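Local coordinates for ATP-dependent helicase FUN30 (Saccharomyces cerevisiae S288c, PDB 5GN1), which remodels nucleosomes using ATP hydrolysis and promotes DNA end resection at double-strand breaks, this chain being the C-terminal part of its ATPase domain, at residues 118-123 with 174-179; 134-139 with 165-170. All coordinates share one frame; numbering follows the deposited sequence.

Interaction 1: residues 118-123 with 174-179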
loop_
_atom_site.group_PDB
_atom_site.type_symbol
_atom_site.label_atom_id
_atom_site.label_comp_id
_atom_site.label_asym_id
_atom_site.label_seq_id
_atom_site.Cartn_x
_atom_site.Cartn_y
_atom_site.Cartn_z
ATOM N N ARG A 118 -3.902 -11.730 4.862
ATOM C CA ARG A 118 -5.051 -12.493 5.316
ATOM C C ARG A 118 -4.712 -13.044 6.700
ATOM O O ARG A 118 -3.879 -13.950 6.822
ATOM C CB ARG A 118 -5.379 -13.648 4.362
ATOM C CG ARG A 118 -6.641 -14.432 4.759
ATOM C CD ARG A 118 -7.075 -15.442 3.671
ATOM N NE ARG A 118 -6.150 -16.564 3.529
ATOM C CZ ARG A 118 -6.182 -17.671 4.273
ATOM N NH1 ARG A 118 -7.089 -17.809 5.234
ATOM N NH2 ARG A 118 -5.302 -18.644 4.057
ATOM N N ASN A 119 -5.302 -12.446 7.732
ATOM C CA ASN A 119 -5.383 -12.961 9.099
ATOM C C ASN A 119 -6.729 -12.948 9.790
ATOM O O ASN A 119 -7.043 -13.851 10.566
ATOM C CB ASN A 119 -4.510 -12.019 9.942
ATOM C CG ASN A 119 -3.042 -12.156 9.650
ATOM O OD1 ASN A 119 -2.385 -13.122 10.060
ATOM N ND2 ASN A 119 -2.506 -11.180 8.942
ATOM N N ILE A 120 -7.560 -11.958 9.461
ATOM C CA ILE A 120 -8.893 -11.898 10.049
ATOM C C ILE A 120 -9.710 -12.997 9.383
ATOM O O ILE A 120 -10.404 -13.777 10.050
ATOM C CB ILE A 120 -9.515 -10.507 9.837
ATOM C CG1 ILE A 120 -8.713 -9.465 10.636
ATOM C CG2 ILE A 120 -10.985 -10.497 10.216
ATOM C CD1 ILE A 120 -9.111 -8.034 10.325
ATOM N N TYR A 121 -9.617 -13.091 8.055
ATOM C CA TYR A 121 -10.329 -14.116 7.293
ATOM C C TYR A 121 -9.497 -15.404 7.284
ATOM O O TYR A 121 -8.934 -15.817 6.272
ATOM C CB TYR A 121 -10.616 -13.614 5.883
ATOM C CG TYR A 121 -11.601 -12.466 5.791
ATOM C CD1 TYR A 121 -11.179 -11.143 5.911
ATOM C CD2 TYR A 121 -12.955 -12.702 5.583
ATOM C CE1 TYR A 121 -12.070 -10.091 5.824
ATOM C CE2 TYR A 121 -13.859 -11.655 5.497
ATOM C CZ TYR A 121 -13.406 -10.344 5.621
ATOM O OH TYR A 121 -14.286 -9.284 5.535
ATOM N N ASN A 122 -9.396 -16.031 8.444
ATOM C CA ASN A 122 -8.596 -17.221 8.644
ATOM C C ASN A 122 -9.174 -18.448 7.947
ATOM O O ASN A 122 -10.270 -18.414 7.497
ATOM C CB ASN A 122 -8.418 -17.498 10.117
ATOM C CG ASN A 122 -9.728 -17.752 10.803
ATOM O OD1 ASN A 122 -10.554 -18.453 10.306
ATOM N ND2 ASN A 122 -9.909 -17.158 11.927
ATOM N N ASP A 123 -8.387 -19.514 7.891
ATOM C CA ASP A 123 -8.809 -20.721 7.203
ATOM C C ASP A 123 -10.190 -21.169 7.552
ATOM O O ASP A 123 -10.922 -21.605 6.685
ATOM C CB ASP A 123 -7.771 -21.817 7.317
ATOM C CG ASP A 123 -6.480 -21.525 6.565
ATOM O OD1 ASP A 123 -6.405 -20.474 5.908
ATOM O OD2 ASP A 123 -5.524 -22.323 6.634
ATOM N N TYR A 174 -19.993 -11.307 6.749
ATOM C CA TYR A 174 -18.554 -11.429 6.915
ATOM C C TYR A 174 -17.804 -10.125 6.650
ATOM O O TYR A 174 -16.592 -10.078 6.883
ATOM C CB TYR A 174 -18.009 -12.535 5.999
ATOM C CG TYR A 174 -18.615 -13.889 6.276
ATOM C CD1 TYR A 174 -18.118 -14.701 7.293
ATOM C CD2 TYR A 174 -19.684 -14.361 5.522
ATOM C CE1 TYR A 174 -18.670 -15.946 7.553
ATOM C CE2 TYR A 174 -20.244 -15.598 5.773
ATOM C CZ TYR A 174 -19.735 -16.387 6.790
ATOM O OH TYR A 174 -20.288 -17.621 7.040
ATOM N N GLN A 175 -18.488 -9.080 6.176
ATOM C CA GLN A 175 -17.858 -7.781 5.961
ATOM C C GLN A 175 -17.180 -7.280 7.232
ATOM O O GLN A 175 -17.621 -7.553 8.350
ATOM C CB GLN A 175 -18.885 -6.741 5.534
ATOM C CG GLN A 175 -19.543 -6.971 4.212
ATOM C CD GLN A 175 -20.469 -5.829 3.846
ATOM O OE1 GLN A 175 -20.580 -4.839 4.583
ATOM N NE2 GLN A 175 -21.127 -5.947 2.699
ATOM N N LEU A 176 -16.105 -6.525 7.050
ATOM C CA LEU A 176 -15.520 -5.799 8.169
ATOM C C LEU A 176 -16.405 -4.611 8.527
ATOM O O LEU A 176 -16.870 -3.881 7.648
ATOM C CB LEU A 176 -14.110 -5.333 7.814
ATOM C CG LEU A 176 -13.147 -6.426 7.348
ATOM C CD1 LEU A 176 -11.805 -5.818 6.943
ATOM C CD2 LEU A 176 -12.955 -7.494 8.432
ATOM N N HIS A 177 -16.654 -4.417 9.831
ATOM C CA HIS A 177 -17.484 -3.292 10.251
ATOM C C HIS A 177 -17.044 -2.746 11.599
ATOM O O HIS A 177 -17.859 -2.187 12.340
ATOM C CB HIS A 177 -18.972 -3.684 10.287
ATOM C CG HIS A 177 -19.282 -4.804 11.229
ATOM N ND1 HIS A 177 -19.302 -6.123 10.835
ATOM C CD2 HIS A 177 -19.578 -4.799 12.550
ATOM C CE1 HIS A 177 -19.603 -6.886 11.871
ATOM N NE2 HIS A 177 -19.770 -6.108 12.927
ATOM N N ASN A 178 -15.761 -2.870 11.918
ATOM C CA ASN A 178 -15.222 -2.343 13.154
ATOM C C ASN A 178 -14.024 -1.440 12.884
ATOM O O ASN A 178 -13.069 -1.411 13.656
ATOM C CB ASN A 178 -14.839 -3.477 14.096
ATOM C CG ASN A 178 -15.069 -3.122 15.532
ATOM O OD1 ASN A 178 -16.166 -3.316 16.053
ATOM N ND2 ASN A 178 -14.045 -2.582 16.188
ATOM N N ASP A 179 -14.054 -0.689 11.776
ATOM C CA ASP A 179 -13.014 0.301 11.482
ATOM C C ASP A 179 -11.619 -0.319 11.431
ATOM O O ASP A 179 -10.628 0.332 11.777
ATOM C CB ASP A 179 -13.043 1.449 12.495
ATOM C CG ASP A 179 -14.123 2.455 12.200
ATOM O OD1 ASP A 179 -14.923 2.217 11.278
ATOM O OD2 ASP A 179 -14.172 3.489 12.894
#
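Tyr121 reaches across to 174-179 with the far end of its ring. Its hydroxyl gives a weak hydrogen bond to the carbonyl of Tyr174 (OH to O 2.8 Å) and rests 3.6 Å from Leu176 CG. One flank of the ring, at CE1, lies 3.8 Å from Leu176 CD2; on the other flank CE2 approaches Tyr174 CB at 4.3 Å. This is the close-packed part: Tyr121 and Leu176 are buried, and His161 and Leu160 of helix 157-166 and Met129 of helix 123-133 also touch the phenol. CG of Tyr121 stands anti to the carbonyl carbon (chi1 -67°), which carries the ring over to the other loop. With alanine in place of Tyr121, the carbonyl of Tyr174 is likely to lose this donor and a gap to open beside Leu176. Ile120 marks the looser, solvent-exposed side, where CG2 meets Leu176 CD2 at 4.0 Å. Behind Tyr121, the inverse gamma turn centred on it is braced by Arg118: NH1 meets Tyr121 O in the carbonyl plane at 2.9 Å, while NH1 and NH2 both close end-on on the single oxygen Asp123 OD1, each at 2.8 Å, as a salt bridge. Asp157 takes the backbone N-H of Tyr121. The chemistry is thus mainly apolar packing across the contact, with a single weak polar link, and the charged Arg118-Asp123 pair stays within the tyrosine's own loop.

Interaction 2: residues 134-139 with 165-170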
loop_
_atom_site.group_PDB
_atom_site.type_symbol
_atom_site.label_atom_id
_atom_site.label_comp_id
_atom_site.label_asym_id
_atom_site.label_seq_id
_atom_site.Cartn_x
_atom_site.Cartn_y
_atom_site.Cartn_z
ATOM N N LEU A 134 -21.856 -19.992 -2.920
ATOM C CA LEU A 134 -22.488 -20.710 -4.030
ATOM C C LEU A 134 -23.932 -20.276 -4.327
ATOM O O LEU A 134 -24.358 -20.189 -5.451
ATOM C CB LEU A 134 -22.514 -22.203 -3.731
ATOM C CG LEU A 134 -21.128 -22.812 -3.554
ATOM C CD1 LEU A 134 -20.980 -23.902 -2.523
ATOM C CD2 LEU A 134 -20.612 -23.314 -4.875
ATOM N N ASP A 135 -24.639 -19.874 -3.310
ATOM C CA ASP A 135 -26.013 -19.518 -3.428
ATOM C C ASP A 135 -26.152 -18.252 -4.258
ATOM O O ASP A 135 -27.234 -17.837 -4.580
ATOM C CB ASP A 135 -26.647 -19.502 -2.044
ATOM C CG ASP A 135 -26.588 -20.877 -1.382
ATOM O OD1 ASP A 135 -26.965 -21.852 -2.024
ATOM O OD2 ASP A 135 -26.181 -21.009 -0.219
ATOM N N GLU A 136 -25.042 -17.650 -4.669
ATOM C CA GLU A 136 -25.128 -16.440 -5.504
ATOM C C GLU A 136 -25.368 -16.872 -6.945
ATOM O O GLU A 136 -24.947 -17.943 -7.316
ATOM C CB GLU A 136 -23.895 -15.573 -5.374
ATOM C CG GLU A 136 -23.650 -15.050 -3.967
ATOM C CD GLU A 136 -24.242 -13.690 -3.677
ATOM O OE1 GLU A 136 -24.775 -13.031 -4.576
ATOM O OE2 GLU A 136 -24.158 -13.282 -2.510
ATOM N N PRO A 137 -26.064 -16.089 -7.756
ATOM C CA PRO A 137 -26.327 -16.655 -9.102
ATOM C C PRO A 137 -25.126 -16.941 -9.971
ATOM O O PRO A 137 -25.008 -18.065 -10.416
ATOM C CB PRO A 137 -27.146 -15.561 -9.800
ATOM C CG PRO A 137 -26.714 -14.318 -9.164
ATOM C CD PRO A 137 -26.714 -14.713 -7.727
ATOM N N ALA A 138 -24.209 -16.003 -10.153
ATOM C CA ALA A 138 -23.043 -16.381 -10.944
ATOM C C ALA A 138 -22.399 -17.691 -10.497
ATOM O O ALA A 138 -21.538 -18.215 -11.216
ATOM C CB ALA A 138 -22.007 -15.254 -10.903
ATOM N N TYR A 139 -22.762 -18.208 -9.340
ATOM C CA TYR A 139 -22.141 -19.415 -8.811
ATOM C C TYR A 139 -23.051 -20.566 -8.443
ATOM O O TYR A 139 -22.577 -21.574 -7.965
ATOM C CB TYR A 139 -21.382 -19.014 -7.526
ATOM C CG TYR A 139 -20.066 -18.351 -7.803
ATOM C CD1 TYR A 139 -19.991 -17.015 -8.033
ATOM C CD2 TYR A 139 -18.920 -19.095 -7.901
ATOM C CE1 TYR A 139 -18.800 -16.427 -8.324
ATOM C CE2 TYR A 139 -17.725 -18.518 -8.204
ATOM C CZ TYR A 139 -17.677 -17.183 -8.410
ATOM O OH TYR A 139 -16.486 -16.590 -8.709
ATOM N N CYS A 165 -18.528 -7.071 0.167
ATOM C CA CYS A 165 -19.299 -5.884 -0.178
ATOM C C CYS A 165 -19.854 -5.925 -1.595
ATOM O O CYS A 165 -20.699 -5.085 -1.929
ATOM C CB CYS A 165 -18.457 -4.620 -0.010
ATOM S SG CYS A 165 -18.054 -4.197 1.707
ATOM N N ASN A 166 -19.402 -6.872 -2.429
ATOM C CA ASN A 166 -19.903 -7.019 -3.792
ATOM C C ASN A 166 -20.911 -8.153 -3.940
ATOM O O ASN A 166 -21.676 -8.160 -4.909
ATOM C CB ASN A 166 -18.734 -7.246 -4.763
ATOM C CG ASN A 166 -19.135 -7.065 -6.217
ATOM O OD1 ASN A 166 -19.089 -5.956 -6.751
ATOM N ND2 ASN A 166 -19.524 -8.158 -6.865
ATOM N N PHE A 167 -20.931 -9.106 -3.011
ATOM C CA PHE A 167 -21.927 -10.174 -2.973
ATOM C C PHE A 167 -22.642 -10.158 -1.620
ATOM O O PHE A 167 -22.574 -11.132 -0.855
ATOM C CB PHE A 167 -21.274 -11.531 -3.222
ATOM C CG PHE A 167 -20.694 -11.703 -4.611
ATOM C CD1 PHE A 167 -19.606 -10.952 -5.034
ATOM C CD2 PHE A 167 -21.214 -12.657 -5.478
ATOM C CE1 PHE A 167 -19.068 -11.131 -6.304
ATOM C CE2 PHE A 167 -20.678 -12.841 -6.746
ATOM C CZ PHE A 167 -19.605 -12.075 -7.156
ATOM N N PRO A 168 -23.343 -9.062 -1.294
ATOM C CA PRO A 168 -23.867 -8.918 0.081
ATOM C C PRO A 168 -24.790 -10.047 0.511
ATOM O O PRO A 168 -24.614 -10.601 1.606
ATOM C CB PRO A 168 -24.597 -7.565 0.037
ATOM C CG PRO A 168 -24.009 -6.845 -1.116
ATOM C CD PRO A 168 -23.690 -7.899 -2.128
ATOM N N ASN A 169 -25.749 -10.429 -0.343
ATOM C CA ASN A 169 -26.808 -11.350 0.055
ATOM C C ASN A 169 -26.268 -12.655 0.617
ATOM O O ASN A 169 -26.978 -13.335 1.364
ATOM C CB ASN A 169 -27.736 -11.632 -1.131
ATOM C CG ASN A 169 -28.017 -10.388 -1.971
ATOM O OD1 ASN A 169 -28.053 -10.452 -3.213
ATOM N ND2 ASN A 169 -28.210 -9.241 -1.298
ATOM N N THR A 170 -25.026 -13.011 0.299
ATOM C CA THR A 170 -24.442 -14.233 0.825
ATOM C C THR A 170 -23.286 -13.995 1.785
ATOM O O THR A 170 -22.983 -14.877 2.599
ATOM C CB THR A 170 -23.959 -15.122 -0.329
ATOM O OG1 THR A 170 -24.964 -15.153 -1.348
ATOM C CG2 THR A 170 -23.741 -16.522 0.151
#
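Glu136 leans across to the turn at 167-170, its carboxylate lying between Phe167 and Thr170. CG is anti to the carbonyl carbon, and the chain then bends sharply at chi2 (-93°), which turns the carboxylate toward the start of helix 168-171. There OE2 lies 3.4 Å from Phe167 CB. The Thr170 side chain comes from the opposite direction to that of Glu136, and its OG1 is placed as donor to OE2, but the modelled separation is too short to trust. The Phe167 side chain crosses that of Glu136 obliquely: Glu136 CB sits at the ring edge, in its plane, 4.0 Å from Phe167 CD2, and the same CD2 is 3.7 Å from Glu136 CD. Carboxylate and ring planes are 80° apart, nearly perpendicular. Farther along the ring, Phe167 CE2 meets Tyr139 CE1 obliquely at 4.3 Å. Ile133 of helix 123-133 also touches Phe167, and Ile148 of helix 145-153 touches Tyr139. Phe167 is at the N-cap position of helix 168-171, so Glu136 packs against the N-terminal turn of that helix, in the helical region between the first and second strands of the sheet, consistent with the helical insertions of SNF2-family ATPases.

Interaction 2 is nested within the chain loop closed by interaction 1, and the centres of the two contacts are about 17 Å apart. They meet through Gln175 and Cys165, where NE2 of the glutamine packs 3.4 Å from CA of the cysteine. Helix 123-133 serves both: Met129 touches Tyr121 and Tyr174, while Ala132 and Ile133 touch Thr170 and Phe167. The centre of interaction 1 lies about 18 Å from the centre of the chain and that of interaction 2 about 28 Å, the latter at the surface of the helical region. Both stand apart from the parallel sheet of the RecA-like lobe. In SNF2 ATPases the nucleotide binds between two such lobes, whereas both contacts lie in the helical region away from the sheet.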